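Local coordinates for protein beta-glycosidase (Bacteroides caccae, PDB 6T2R) that acts as a family 16 endo-acting O-glycanase of a human gut bacterium, probably cutting within mucin glycan chains to initiate mucin breakdown, at residues G73-K78 with M253-V258; E111-L116 with E185-Y190; W123-T128 with I146-N151; N178-N183 with F201-K206. One frame throughout, in Å; residues are numbered along the deposited sequence.

In the fold
Contacts 1 and 2 share one sheet of the family 16 beta-sandwich: strands 251-263 and 108-116 lie side by side, and two salt bridges link the contacts, Asp256 OD2 to Arg113 NH1 at 2.6 Å and Glu254 OE2 to Arg115 NE at 2.9 Å. Contact 3 lies across the interior from contact 2, where Tyr190 and Val112 pack on Met147, Ile146 and Ile126; the centres are about 11 Å apart, and Met147 CG lies 3.4 Å from Tyr190 CD1. Its Glu148, with Glu143 and Asp145 just before segment 146-151, fits the family 16 acid motif and probably belongs to the active site. Contact 4 borders contact 2, with Asn204 OD1 2.7 Å from Val189 N.

Contact 1: residues G73-K78 with M253-V258; sequences GLLILK and MEVDWV
Leu74 lays its side chain slantwise over two residues of the neighbouring strand. Leu74 CB is 4.1 Å from Val255 O. With CG anti to the carbonyl carbon (chi1 -65°), the chain then forks across the strand: Leu74 CD1 reaches 3.5 Å from Glu254 OE1, and Leu74 CD2 settles 3.5 Å from Asp256 CA, close to Asp256 OD1 as well. Both carboxylates have stronger partners beyond this pair, since Glu254 OE2 bonds His117 and Arg115, and Asp256 OD2 bonds Arg113. The backbones run antiparallel, as neighbouring strands do in the beta-sandwich of family 16 hydrolases. Leu75 and Val255 exchange two hydrogen bonds, and Leu77 and Met253 exchange two more, all but Leu75 N to Val255 O being nearly straight; Met253 N to Leu77 O is 3.0 Å long. At Asp256 and Trp257 the strand 251-263 forms a classic beta bulge opposite Arg113. Leu75, Leu77, Met253 and Val255 share the other face from Ile76 and Glu254. Leu75 and Val255 lie side by side there, while Met253 brings CG to 3.8 Å from Leu77 CB. Ile232 lies against Leu77 and Val255. On the opposite face Ile76 CD1 rests 4.0 Å from Glu254 CB.

Contact 2: residues E111-L116 with E185-Y190; sequences EVRARL and EDFNVY
The Phe187 ring is sandwiched by two arginines. In a CH-pi contact, Arg115 CB sits over one face, 3.7 Å from the Phe187 ring centroid, and Arg113 NH1 lies over the opposite face, offset toward the rim; Ala114 N is at the ring edge, in plane. Extended from CG to NE, Arg113 carries its guanidinium to within 19° of parallel with the ring, with Phe187 CB over the guanidinium centre. Arg115, bent at chi3 (62°), turns its guanidinium 42° to the ring and places CZ 3.4 Å from Phe187 CE2. Salt bridges to Asp256 and Glu254 hold Arg113 and Arg115 respectively. On the other side, water 1 lies at the edge of the Tyr190 ring, in plane, 2.6 Å from Tyr190 OH; it donates to Ala114 O and accepts from Asn188 ND2, which also bonds Asn183 O. Paired backbone bonds of Val112 with Tyr190 and Ala114 with Asn188 make this an antiparallel ladder within one sheet of the family 16 beta-sandwich, its Tyr190 face turned to the interior.

Contact 3: residues W123-T128 with I146-N151; sequences WPAIWT and IMERLN
Ile126 meets two consecutive residues of the segment facing it at different angles. Its side chain stands at about a right angle to Ile146, with Ile126 CG2 4.0 Å from Ile146 CB, and slants across Met147, where Ile126 CG1 lies 3.9 Å from Met147 CE. Met147 starts with CG anti to its own N (chi1 -168°), then bends at chi2 and chi3, which brings Met147 CE back to 3.4 Å from Pro124 O. That both Ile146 and Met147 face Ile126 is a classic beta bulge: Ile126 O takes a bond from Met147 N at 2.9 Å, on a lone pair, and a weak, bent one from Ile146 N. With Glu143 and Asp145 just before it, Glu148 fits the ExDxxE signature of family 16 enzymes with a beta bulge in the catalytic strand, so residues 143 to 148 probably supply the catalytic acids. Glu148 and Trp123 run side by side and point the same way, ring and carboxylate planes 31° apart, with Glu148 OE2 4.0 Å from Trp123 CE3; Glu148 OE1 also comes close to Asp145 OD2. Farther along, Leu150 CD1 touches Trp123 CB, and Arg149 O lies 3.2 Å from Pro124 CD. A weak bond from Arg149 N to Pro124 O continues the pairing past the last regular bridge. On the interior side, Tyr190 packs against Ile126, Ile146 and Met147.

Contact 4: residues N178-N183 with F201-K206; sequences NTIPIN and FHVNGK
Ile180 turns CG1 anti to its backbone N (chi1 -175°), which leaves CG2 wedged between N and the carbonyl carbon and aimed at Val203. Val203 has CG1 anti to N (chi1 175°), placing CG2 to meet it. The two side chains slide past each other in opposite directions, and the methyls close to 3.4 Å between Ile180 CG2 and Val203 CG2, tighter than usual van der Waals contact. The second methyl of Val203, CG1, reaches Ile182 CG2 at 4.0 Å, while Ile180 CD1 brushes Lys206 CG at 3.9 Å. No hydrogen bond joins the segments. Val203 to Lys206 form a type I' turn, closed by Lys206 N to Val203 O at 2.9 Å and with Asn204 and Gly205 at its corners; Asn204 is held by Val189 N and Asn188 OD1. Around this apolar patch, strand 177-181 pairs with 155-161, strand 198-203 pairs with 187-195 and 206-212, and Tyr190 of strand 187-195 touches both Ile182 and Val203.

Contact 1: residues G73-K78 with M253-V258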
loop_
_atom_site.group_PDB
_atom_site.type_symbol
_atom_site.label_atom_id
_atom_site.label_comp_id
_atom_site.label_asym_id
_atom_site.label_seq_id
_atom_site.Cartn_x
_atom_site.Cartn_y
_atom_site.Cartn_z
ATOM N N GLY A 73 10.475 0.810 -18.101
ATOM C CA GLY A 73 10.862 0.215 -16.805
ATOM C C GLY A 73 10.012 0.679 -15.620
ATOM O O GLY A 73 10.473 0.491 -14.490
ATOM N N LEU A 74 8.802 1.209 -15.863
ATOM C CA LEU A 74 7.778 1.572 -14.842
ATOM C C LEU A 74 6.579 0.620 -14.897
ATOM O O LEU A 74 6.044 0.341 -16.009
ATOM C CB LEU A 74 7.260 2.985 -15.134
ATOM C CG LEU A 74 8.262 4.120 -14.993
ATOM C CD1 LEU A 74 7.546 5.440 -15.160
ATOM C CD2 LEU A 74 8.985 4.054 -13.652
ATOM N N LEU A 75 6.056 0.241 -13.737
ATOM C CA LEU A 75 4.726 -0.402 -13.672
ATOM C C LEU A 75 3.636 0.681 -13.768
ATOM O O LEU A 75 3.788 1.693 -13.141
ATOM C CB LEU A 75 4.599 -1.197 -12.367
ATOM C CG LEU A 75 3.160 -1.617 -12.025
ATOM C CD1 LEU A 75 2.716 -2.719 -12.982
ATOM C CD2 LEU A 75 3.056 -2.057 -10.554
ATOM N N ILE A 76 2.567 0.455 -14.532
ATOM C CA ILE A 76 1.446 1.423 -14.728
ATOM C C ILE A 76 0.171 0.712 -14.347
ATOM O O ILE A 76 -0.098 -0.350 -14.909
ATOM C CB ILE A 76 1.342 1.897 -16.187
ATOM C CG1 ILE A 76 2.715 2.259 -16.741
ATOM C CG2 ILE A 76 0.356 3.046 -16.303
ATOM C CD1 ILE A 76 3.328 3.423 -16.043
ATOM N N LEU A 77 -0.569 1.262 -13.413
ATOM C CA LEU A 77 -1.879 0.702 -13.013
ATOM C C LEU A 77 -2.892 1.785 -13.285
ATOM O O LEU A 77 -2.543 2.932 -12.946
ATOM C CB LEU A 77 -1.822 0.357 -11.523
ATOM C CG LEU A 77 -0.861 -0.772 -11.165
ATOM C CD1 LEU A 77 -0.704 -0.878 -9.650
ATOM C CD2 LEU A 77 -1.349 -2.093 -11.744
ATOM N N LYS A 78 -4.019 1.461 -13.942
ATOM C CA LYS A 78 -4.921 2.512 -14.510
ATOM C C LYS A 78 -6.324 2.325 -13.954
ATOM O O LYS A 78 -6.669 1.190 -13.587
ATOM C CB LYS A 78 -4.958 2.480 -16.038
ATOM C CG LYS A 78 -3.590 2.388 -16.691
ATOM C CD LYS A 78 -3.611 1.986 -18.166
ATOM C CE LYS A 78 -2.209 1.748 -18.677
ATOM N NZ LYS A 78 -2.209 1.425 -20.125
ATOM N N MET A 253 -1.333 5.516 -12.084
ATOM C CA MET A 253 -0.243 5.668 -11.095
ATOM C C MET A 253 0.918 4.914 -11.715
ATOM O O MET A 253 0.661 3.894 -12.376
ATOM C CB MET A 253 -0.566 5.088 -9.720
ATOM C CG MET A 253 -1.022 3.641 -9.746
ATOM S SD MET A 253 -1.454 2.968 -8.099
ATOM C CE MET A 253 -0.220 3.822 -7.099
ATOM N N GLU A 254 2.110 5.471 -11.590
ATOM C CA GLU A 254 3.361 4.885 -12.135
ATOM C C GLU A 254 4.224 4.481 -10.958
ATOM O O GLU A 254 4.449 5.319 -10.058
ATOM C CB GLU A 254 4.115 5.907 -12.986
ATOM C CG GLU A 254 3.189 6.784 -13.795
ATOM C CD GLU A 254 3.891 7.911 -14.511
ATOM O OE1 GLU A 254 4.772 7.604 -15.335
ATOM O OE2 GLU A 254 3.524 9.092 -14.247
ATOM N N VAL A 255 4.711 3.256 -10.995
ATOM C CA VAL A 255 5.566 2.723 -9.913
ATOM C C VAL A 255 6.941 2.393 -10.488
ATOM O O VAL A 255 7.063 1.470 -11.326
ATOM C CB VAL A 255 4.896 1.520 -9.251
ATOM C CG1 VAL A 255 5.625 1.109 -7.990
ATOM C CG2 VAL A 255 3.425 1.808 -8.972
ATOM N N ASP A 256 7.930 3.121 -9.987
ATOM C CA ASP A 256 9.363 2.960 -10.316
ATOM C C ASP A 256 9.905 1.701 -9.642
ATOM O O ASP A 256 10.580 0.905 -10.350
ATOM C CB ASP A 256 10.106 4.226 -9.901
ATOM C CG ASP A 256 11.515 4.343 -10.440
ATOM O OD1 ASP A 256 11.895 3.524 -11.301
ATOM O OD2 ASP A 256 12.214 5.247 -9.966
ATOM N N TRP A 257 9.671 1.524 -8.327
ATOM C CA TRP A 257 10.242 0.358 -7.587
ATOM C C TRP A 257 9.601 0.149 -6.216
ATOM O O TRP A 257 8.962 1.065 -5.663
ATOM C CB TRP A 257 11.790 0.415 -7.437
ATOM C CG TRP A 257 12.382 1.715 -6.951
ATOM C CD1 TRP A 257 13.094 2.607 -7.712
ATOM C CD2 TRP A 257 12.390 2.267 -5.612
ATOM N NE1 TRP A 257 13.484 3.681 -6.956
ATOM C CE2 TRP A 257 13.090 3.493 -5.666
ATOM C CE3 TRP A 257 11.848 1.873 -4.380
ATOM C CZ2 TRP A 257 13.261 4.315 -4.553
ATOM C CZ3 TRP A 257 12.001 2.694 -3.282
ATOM C CH2 TRP A 257 12.727 3.878 -3.357
ATOM N N VAL A 258 9.851 -1.044 -5.679
ATOM C CA VAL A 258 9.583 -1.411 -4.271
ATOM C C VAL A 258 10.911 -1.828 -3.693
ATOM O O VAL A 258 11.570 -2.658 -4.340
ATOM C CB VAL A 258 8.577 -2.561 -4.154
ATOM C CG1 VAL A 258 8.296 -2.899 -2.699
ATOM C CG2 VAL A 258 7.294 -2.242 -4.898
#

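Contact 2: residues E111-L116 with E185-Y190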
loop_
_atom_site.group_PDB
_atom_site.type_symbol
_atom_site.label_atom_id
_atom_site.label_comp_id
_atom_site.label_asym_id
_atom_site.label_seq_id
_atom_site.Cartn_x
_atom_site.Cartn_y
_atom_site.Cartn_z
ATOM N N GLU A 111 9.451 0.428 1.138
ATOM C CA GLU A 111 9.381 1.731 0.431
ATOM C C GLU A 111 8.948 1.470 -1.000
ATOM O O GLU A 111 9.367 0.431 -1.605
ATOM C CB GLU A 111 10.697 2.504 0.368
ATOM C CG GLU A 111 11.243 2.924 1.708
ATOM C CD GLU A 111 12.617 3.586 1.606
ATOM O OE1 GLU A 111 13.323 3.291 0.659
ATOM O OE2 GLU A 111 12.964 4.403 2.477
ATOM N N VAL A 112 8.104 2.366 -1.492
ATOM C CA VAL A 112 7.609 2.312 -2.892
ATOM C C VAL A 112 7.772 3.706 -3.478
ATOM O O VAL A 112 7.279 4.703 -2.843
ATOM C CB VAL A 112 6.149 1.816 -2.947
ATOM C CG1 VAL A 112 5.617 1.768 -4.373
ATOM C CG2 VAL A 112 6.013 0.461 -2.279
ATOM N N ARG A 113 8.362 3.777 -4.664
ATOM C CA ARG A 113 8.551 5.069 -5.364
ATOM C C ARG A 113 7.542 5.126 -6.517
ATOM O O ARG A 113 7.534 4.210 -7.392
ATOM C CB ARG A 113 10.019 5.243 -5.771
ATOM C CG ARG A 113 10.247 6.518 -6.572
ATOM C CD ARG A 113 11.705 6.737 -6.917
ATOM N NE ARG A 113 11.969 8.133 -7.248
ATOM C CZ ARG A 113 12.203 8.595 -8.481
ATOM N NH1 ARG A 113 12.157 7.792 -9.531
ATOM N NH2 ARG A 113 12.415 9.879 -8.664
ATOM N N ALA A 114 6.707 6.161 -6.526
ATOM C CA ALA A 114 5.518 6.230 -7.391
ATOM C C ALA A 114 5.252 7.675 -7.746
ATOM O O ALA A 114 5.475 8.575 -6.880
ATOM C CB ALA A 114 4.309 5.644 -6.689
ATOM N N ARG A 115 4.726 7.861 -8.955
ATOM C CA ARG A 115 4.233 9.161 -9.448
ATOM C C ARG A 115 2.722 9.027 -9.638
ATOM O O ARG A 115 2.308 8.062 -10.263
ATOM C CB ARG A 115 5.001 9.548 -10.713
ATOM C CG ARG A 115 4.512 10.853 -11.338
ATOM C CD ARG A 115 5.528 11.543 -12.247
ATOM N NE ARG A 115 5.814 10.668 -13.354
ATOM C CZ ARG A 115 6.916 10.678 -14.101
ATOM N NH1 ARG A 115 7.899 11.521 -13.868
ATOM N NH2 ARG A 115 7.060 9.786 -15.055
ATOM N N LEU A 116 1.947 9.976 -9.112
ATOM C CA LEU A 116 0.461 9.964 -9.129
ATOM C C LEU A 116 -0.033 11.047 -10.076
ATOM O O LEU A 116 0.758 11.970 -10.326
ATOM C CB LEU A 116 -0.058 10.208 -7.704
ATOM C CG LEU A 116 0.483 9.249 -6.644
ATOM C CD1 LEU A 116 -0.150 9.492 -5.288
ATOM C CD2 LEU A 116 0.278 7.791 -7.059
ATOM N N GLU A 185 3.149 16.214 -8.762
ATOM C CA GLU A 185 3.477 15.986 -10.194
ATOM C C GLU A 185 4.772 15.152 -10.279
ATOM O O GLU A 185 5.084 14.708 -11.372
ATOM C CB GLU A 185 3.531 17.321 -10.969
ATOM C CG GLU A 185 2.241 18.192 -10.929
ATOM C CD GLU A 185 0.829 17.563 -10.960
ATOM O OE1 GLU A 185 0.570 16.594 -11.721
ATOM O OE2 GLU A 185 -0.062 18.058 -10.225
ATOM N N ASP A 186 5.460 14.885 -9.169
ATOM C CA ASP A 186 6.754 14.141 -9.172
ATOM C C ASP A 186 6.624 12.731 -8.577
ATOM O O ASP A 186 5.601 12.404 -7.939
ATOM C CB ASP A 186 7.830 14.887 -8.360
ATOM C CG ASP A 186 8.138 16.284 -8.883
ATOM O OD1 ASP A 186 7.749 16.562 -10.001
ATOM O OD2 ASP A 186 8.740 17.079 -8.155
ATOM N N PHE A 187 7.680 11.943 -8.731
ATOM C CA PHE A 187 7.864 10.704 -7.953
ATOM C C PHE A 187 8.059 11.096 -6.485
ATOM O O PHE A 187 8.722 12.105 -6.177
ATOM C CB PHE A 187 9.052 9.872 -8.437
ATOM C CG PHE A 187 8.788 9.106 -9.709
ATOM C CD1 PHE A 187 8.144 7.871 -9.671
ATOM C CD2 PHE A 187 9.216 9.591 -10.936
ATOM C CE1 PHE A 187 7.877 7.172 -10.836
ATOM C CE2 PHE A 187 8.968 8.871 -12.090
ATOM C CZ PHE A 187 8.278 7.682 -12.048
ATOM N N ASN A 188 7.488 10.302 -5.589
ATOM C CA ASN A 188 7.706 10.451 -4.139
ATOM C C ASN A 188 7.965 9.048 -3.621
ATOM O O ASN A 188 7.487 8.077 -4.248
ATOM C CB ASN A 188 6.506 11.113 -3.496
ATOM C CG ASN A 188 6.219 12.499 -4.037
ATOM O OD1 ASN A 188 6.742 13.467 -3.519
ATOM N ND2 ASN A 188 5.328 12.615 -5.018
ATOM N N VAL A 189 8.668 8.938 -2.511
ATOM C CA VAL A 189 8.964 7.625 -1.867
ATOM C C VAL A 189 8.106 7.473 -0.601
ATOM O O VAL A 189 8.374 8.191 0.376
ATOM C CB VAL A 189 10.457 7.494 -1.543
ATOM C CG1 VAL A 189 10.763 6.123 -0.933
ATOM C CG2 VAL A 189 11.306 7.740 -2.793
ATOM N N TYR A 190 7.143 6.550 -0.624
ATOM C CA TYR A 190 6.250 6.213 0.511
ATOM C C TYR A 190 6.851 5.047 1.279
ATOM O O TYR A 190 7.181 4.018 0.647
ATOM C CB TYR A 190 4.831 5.978 -0.018
ATOM C CG TYR A 190 4.335 7.135 -0.858
ATOM C CD1 TYR A 190 3.842 8.279 -0.260
ATOM C CD2 TYR A 190 4.442 7.123 -2.244
ATOM C CE1 TYR A 190 3.420 9.359 -1.012
ATOM C CE2 TYR A 190 4.025 8.192 -3.017
ATOM C CZ TYR A 190 3.499 9.308 -2.395
ATOM O OH TYR A 190 3.065 10.370 -3.138
HETATM O O HOH W 1 3.779 10.249 -5.647
HETATM O O HOH W 2 3.193 12.202 -7.816
#

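Contact 3: residues W123-T128 with I146-N151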
loop_
_atom_site.group_PDB
_atom_site.type_symbol
_atom_site.label_atom_id
_atom_site.label_comp_id
_atom_site.label_asym_id
_atom_site.label_seq_id
_atom_site.Cartn_x
_atom_site.Cartn_y
_atom_site.Cartn_z
ATOM N N TRP A 123 -8.314 7.342 -5.734
ATOM C CA TRP A 123 -7.619 7.152 -4.435
ATOM C C TRP A 123 -6.731 5.923 -4.539
ATOM O O TRP A 123 -6.959 4.898 -3.890
ATOM C CB TRP A 123 -8.615 7.086 -3.273
ATOM C CG TRP A 123 -9.701 6.065 -3.366
ATOM C CD1 TRP A 123 -10.530 5.822 -4.422
ATOM C CD2 TRP A 123 -10.152 5.208 -2.302
ATOM N NE1 TRP A 123 -11.440 4.854 -4.095
ATOM C CE2 TRP A 123 -11.229 4.452 -2.799
ATOM C CE3 TRP A 123 -9.724 4.975 -0.997
ATOM C CZ2 TRP A 123 -11.882 3.478 -2.045
ATOM C CZ3 TRP A 123 -10.374 4.012 -0.244
ATOM C CH2 TRP A 123 -11.440 3.280 -0.767
ATOM N N PRO A 124 -5.659 6.017 -5.356
ATOM C CA PRO A 124 -4.629 4.977 -5.397
ATOM C C PRO A 124 -3.999 4.768 -4.011
ATOM O O PRO A 124 -3.861 5.727 -3.303
ATOM C CB PRO A 124 -3.578 5.546 -6.348
ATOM C CG PRO A 124 -3.793 7.050 -6.202
ATOM C CD PRO A 124 -5.292 7.191 -6.164
ATOM N N ALA A 125 -3.696 3.522 -3.664
ATOM C CA ALA A 125 -3.200 3.136 -2.332
ATOM C C ALA A 125 -1.979 2.232 -2.449
ATOM O O ALA A 125 -1.841 1.485 -3.445
ATOM C CB ALA A 125 -4.295 2.465 -1.526
ATOM N N ILE A 126 -1.122 2.290 -1.433
ATOM C CA ILE A 126 0.004 1.343 -1.191
ATOM C C ILE A 126 -0.155 0.884 0.253
ATOM O O ILE A 126 -0.192 1.738 1.150
ATOM C CB ILE A 126 1.358 2.040 -1.430
ATOM C CG1 ILE A 126 1.457 2.594 -2.854
ATOM C CG2 ILE A 126 2.505 1.109 -1.080
ATOM C CD1 ILE A 126 2.602 3.557 -3.120
ATOM N N TRP A 127 -0.247 -0.411 0.498
ATOM C CA TRP A 127 -0.675 -0.848 1.831
ATOM C C TRP A 127 -0.373 -2.313 2.040
ATOM O O TRP A 127 -0.074 -3.018 1.041
ATOM C CB TRP A 127 -2.150 -0.498 2.011
ATOM C CG TRP A 127 -3.131 -1.084 1.044
ATOM C CD1 TRP A 127 -3.211 -0.913 -0.314
ATOM C CD2 TRP A 127 -4.320 -1.814 1.416
ATOM N NE1 TRP A 127 -4.335 -1.533 -0.808
ATOM C CE2 TRP A 127 -5.023 -2.096 0.226
ATOM C CE3 TRP A 127 -4.832 -2.272 2.643
ATOM C CZ2 TRP A 127 -6.213 -2.804 0.229
ATOM C CZ3 TRP A 127 -6.013 -2.983 2.650
ATOM C CH2 TRP A 127 -6.687 -3.233 1.452
ATOM N N THR A 128 -0.421 -2.730 3.304
ATOM C CA THR A 128 -0.141 -4.115 3.707
ATOM C C THR A 128 -1.223 -4.653 4.640
ATOM O O THR A 128 -1.837 -3.893 5.391
ATOM C CB THR A 128 1.243 -4.255 4.346
ATOM O OG1 THR A 128 1.169 -3.765 5.688
ATOM C CG2 THR A 128 2.311 -3.581 3.512
ATOM N N ILE A 146 0.406 2.603 3.683
ATOM C CA ILE A 146 1.675 3.351 3.412
ATOM C C ILE A 146 1.366 4.597 2.570
ATOM O O ILE A 146 2.051 5.618 2.741
ATOM C CB ILE A 146 2.692 2.419 2.744
ATOM C CG1 ILE A 146 2.880 1.144 3.574
ATOM C CG2 ILE A 146 3.989 3.163 2.491
ATOM C CD1 ILE A 146 3.700 0.031 2.942
ATOM N N MET A 147 0.337 4.556 1.714
ATOM C CA MET A 147 -0.072 5.735 0.902
ATOM C C MET A 147 -1.544 5.616 0.491
ATOM O O MET A 147 -1.950 4.558 -0.006
ATOM C CB MET A 147 0.820 5.813 -0.339
ATOM C CG MET A 147 0.737 7.098 -1.129
ATOM S SD MET A 147 -0.751 7.240 -2.132
ATOM C CE MET A 147 -0.472 5.924 -3.327
ATOM N N GLU A 148 -2.297 6.694 0.681
ATOM C CA GLU A 148 -3.609 6.957 0.053
ATOM C C GLU A 148 -3.601 8.398 -0.448
ATOM O O GLU A 148 -3.198 9.248 0.319
ATOM C CB GLU A 148 -4.668 6.697 1.101
ATOM C CG GLU A 148 -4.533 5.294 1.649
ATOM C CD GLU A 148 -5.786 4.792 2.280
ATOM O OE1 GLU A 148 -5.881 4.929 3.539
ATOM O OE2 GLU A 148 -6.646 4.310 1.523
ATOM N N ARG A 149 -3.890 8.626 -1.725
ATOM C CA ARG A 149 -3.984 9.992 -2.306
ATOM C C ARG A 149 -5.370 10.168 -2.954
ATOM O O ARG A 149 -5.691 9.512 -3.972
ATOM C CB ARG A 149 -2.812 10.262 -3.252
ATOM C CG ARG A 149 -2.466 11.742 -3.378
ATOM C CD ARG A 149 -3.539 12.594 -4.050
ATOM N NE ARG A 149 -3.537 12.233 -5.447
ATOM C CZ ARG A 149 -2.836 12.863 -6.389
ATOM N NH1 ARG A 149 -2.168 13.967 -6.119
ATOM N NH2 ARG A 149 -2.819 12.383 -7.617
ATOM N N LEU A 150 -6.137 11.077 -2.373
ATOM C CA LEU A 150 -7.538 11.396 -2.748
ATOM C C LEU A 150 -7.561 12.472 -3.836
ATOM O O LEU A 150 -6.972 13.562 -3.635
ATOM C CB LEU A 150 -8.264 11.917 -1.501
ATOM C CG LEU A 150 -9.039 10.894 -0.668
ATOM C CD1 LEU A 150 -8.311 9.567 -0.569
ATOM C CD2 LEU A 150 -9.330 11.438 0.717
ATOM N N ASN A 151 -8.308 12.220 -4.905
ATOM C CA ASN A 151 -8.734 13.298 -5.827
ATOM C C ASN A 151 -7.477 13.958 -6.401
ATOM O O ASN A 151 -6.644 13.237 -6.979
ATOM C CB ASN A 151 -9.706 14.244 -5.100
ATOM C CG ASN A 151 -10.987 13.517 -4.759
ATOM O OD1 ASN A 151 -11.646 12.974 -5.651
ATOM N ND2 ASN A 151 -11.325 13.453 -3.480
#

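Contact 4: residues N178-N183 with F201-K206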
loop_
_atom_site.group_PDB
_atom_site.type_symbol
_atom_site.label_atom_id
_atom_site.label_comp_id
_atom_site.label_asym_id
_atom_site.label_seq_id
_atom_site.Cartn_x
_atom_site.Cartn_y
_atom_site.Cartn_z
ATOM N N ASN A 178 -2.118 10.333 9.850
ATOM C CA ASN A 178 -1.692 11.734 9.650
ATOM C C ASN A 178 -1.439 11.964 8.161
ATOM O O ASN A 178 -0.974 11.046 7.474
ATOM C CB ASN A 178 -0.455 12.045 10.504
ATOM C CG ASN A 178 -0.301 13.525 10.770
ATOM O OD1 ASN A 178 -1.269 14.160 11.105
ATOM N ND2 ASN A 178 0.898 14.067 10.625
ATOM N N THR A 179 -1.664 13.189 7.708
ATOM C CA THR A 179 -1.351 13.646 6.339
ATOM C C THR A 179 -0.007 14.350 6.324
ATOM O O THR A 179 0.456 14.808 7.356
ATOM C CB THR A 179 -2.424 14.579 5.773
ATOM O OG1 THR A 179 -2.358 15.740 6.585
ATOM C CG2 THR A 179 -3.805 13.982 5.779
ATOM N N ILE A 180 0.623 14.324 5.167
ATOM C CA ILE A 180 1.901 15.008 4.883
ATOM C C ILE A 180 1.860 15.444 3.418
ATOM O O ILE A 180 1.246 14.783 2.575
ATOM C CB ILE A 180 3.087 14.095 5.247
ATOM C CG1 ILE A 180 4.420 14.823 5.084
ATOM C CG2 ILE A 180 3.060 12.782 4.480
ATOM C CD1 ILE A 180 5.513 14.298 5.964
ATOM N N PRO A 181 2.383 16.640 3.095
ATOM C CA PRO A 181 2.390 17.113 1.716
ATOM C C PRO A 181 3.317 16.243 0.867
ATOM O O PRO A 181 4.302 15.718 1.419
ATOM C CB PRO A 181 2.916 18.568 1.776
ATOM C CG PRO A 181 2.812 18.955 3.254
ATOM C CD PRO A 181 2.906 17.650 4.028
ATOM N N ILE A 182 3.008 16.204 -0.430
ATOM C CA ILE A 182 3.855 15.577 -1.480
ATOM C C ILE A 182 4.127 16.584 -2.606
ATOM O O ILE A 182 3.461 17.620 -2.670
ATOM C CB ILE A 182 3.171 14.298 -2.013
ATOM C CG1 ILE A 182 1.840 14.607 -2.693
ATOM C CG2 ILE A 182 2.994 13.269 -0.893
ATOM C CD1 ILE A 182 1.365 13.496 -3.582
ATOM N N ASN A 183 5.069 16.250 -3.482
ATOM C CA ASN A 183 5.243 16.906 -4.799
ATOM C C ASN A 183 4.328 16.163 -5.755
ATOM O O ASN A 183 4.700 15.118 -6.254
ATOM C CB ASN A 183 6.709 16.876 -5.233
ATOM C CG ASN A 183 7.612 17.464 -4.180
ATOM O OD1 ASN A 183 8.500 16.790 -3.673
ATOM N ND2 ASN A 183 7.340 18.696 -3.796
ATOM N N PHE A 201 6.175 6.118 9.803
ATOM C CA PHE A 201 5.774 6.442 8.409
ATOM C C PHE A 201 6.630 7.585 7.880
ATOM O O PHE A 201 6.849 8.546 8.611
ATOM C CB PHE A 201 4.296 6.807 8.362
ATOM C CG PHE A 201 3.380 5.635 8.622
ATOM C CD1 PHE A 201 2.959 4.796 7.592
ATOM C CD2 PHE A 201 2.937 5.368 9.900
ATOM C CE1 PHE A 201 2.117 3.716 7.841
ATOM C CE2 PHE A 201 2.089 4.296 10.148
ATOM C CZ PHE A 201 1.667 3.483 9.127
ATOM N N HIS A 202 7.095 7.450 6.647
ATOM C CA HIS A 202 7.961 8.430 5.962
ATOM C C HIS A 202 7.375 8.670 4.583
ATOM O O HIS A 202 6.806 7.735 4.005
ATOM C CB HIS A 202 9.416 7.939 5.845
ATOM C CG HIS A 202 10.103 7.751 7.152
ATOM N ND1 HIS A 202 10.204 6.513 7.758
ATOM C CD2 HIS A 202 10.684 8.645 7.991
ATOM C CE1 HIS A 202 10.862 6.650 8.900
ATOM N NE2 HIS A 202 11.153 7.966 9.077
ATOM N N VAL A 203 7.475 9.918 4.140
ATOM C CA VAL A 203 7.379 10.332 2.717
ATOM C C VAL A 203 8.695 11.053 2.373
ATOM O O VAL A 203 9.077 11.969 3.141
ATOM C CB VAL A 203 6.135 11.215 2.512
ATOM C CG1 VAL A 203 6.069 11.750 1.114
ATOM C CG2 VAL A 203 4.861 10.455 2.842
ATOM N N ASN A 204 9.374 10.612 1.304
ATOM C CA ASN A 204 10.718 11.085 0.874
ATOM C C ASN A 204 11.692 11.134 2.056
ATOM O O ASN A 204 12.451 12.063 2.112
ATOM C CB ASN A 204 10.575 12.447 0.176
ATOM C CG ASN A 204 9.592 12.351 -0.971
ATOM O OD1 ASN A 204 9.597 11.356 -1.686
ATOM N ND2 ASN A 204 8.716 13.328 -1.131
ATOM N N GLY A 205 11.653 10.212 3.013
ATOM C CA GLY A 205 12.643 10.243 4.111
ATOM C C GLY A 205 12.303 11.214 5.240
ATOM O O GLY A 205 12.917 11.090 6.292
ATOM N N LYS A 206 11.293 12.065 5.076
ATOM C CA LYS A 206 10.686 12.887 6.137
ATOM C C LYS A 206 9.728 12.014 6.967
ATOM O O LYS A 206 8.891 11.308 6.399
ATOM C CB LYS A 206 10.002 14.084 5.474
ATOM C CG LYS A 206 9.341 15.092 6.410
ATOM C CD LYS A 206 10.224 16.234 6.920
ATOM C CE LYS A 206 10.448 16.218 8.424
ATOM N NZ LYS A 206 11.627 17.031 8.827
#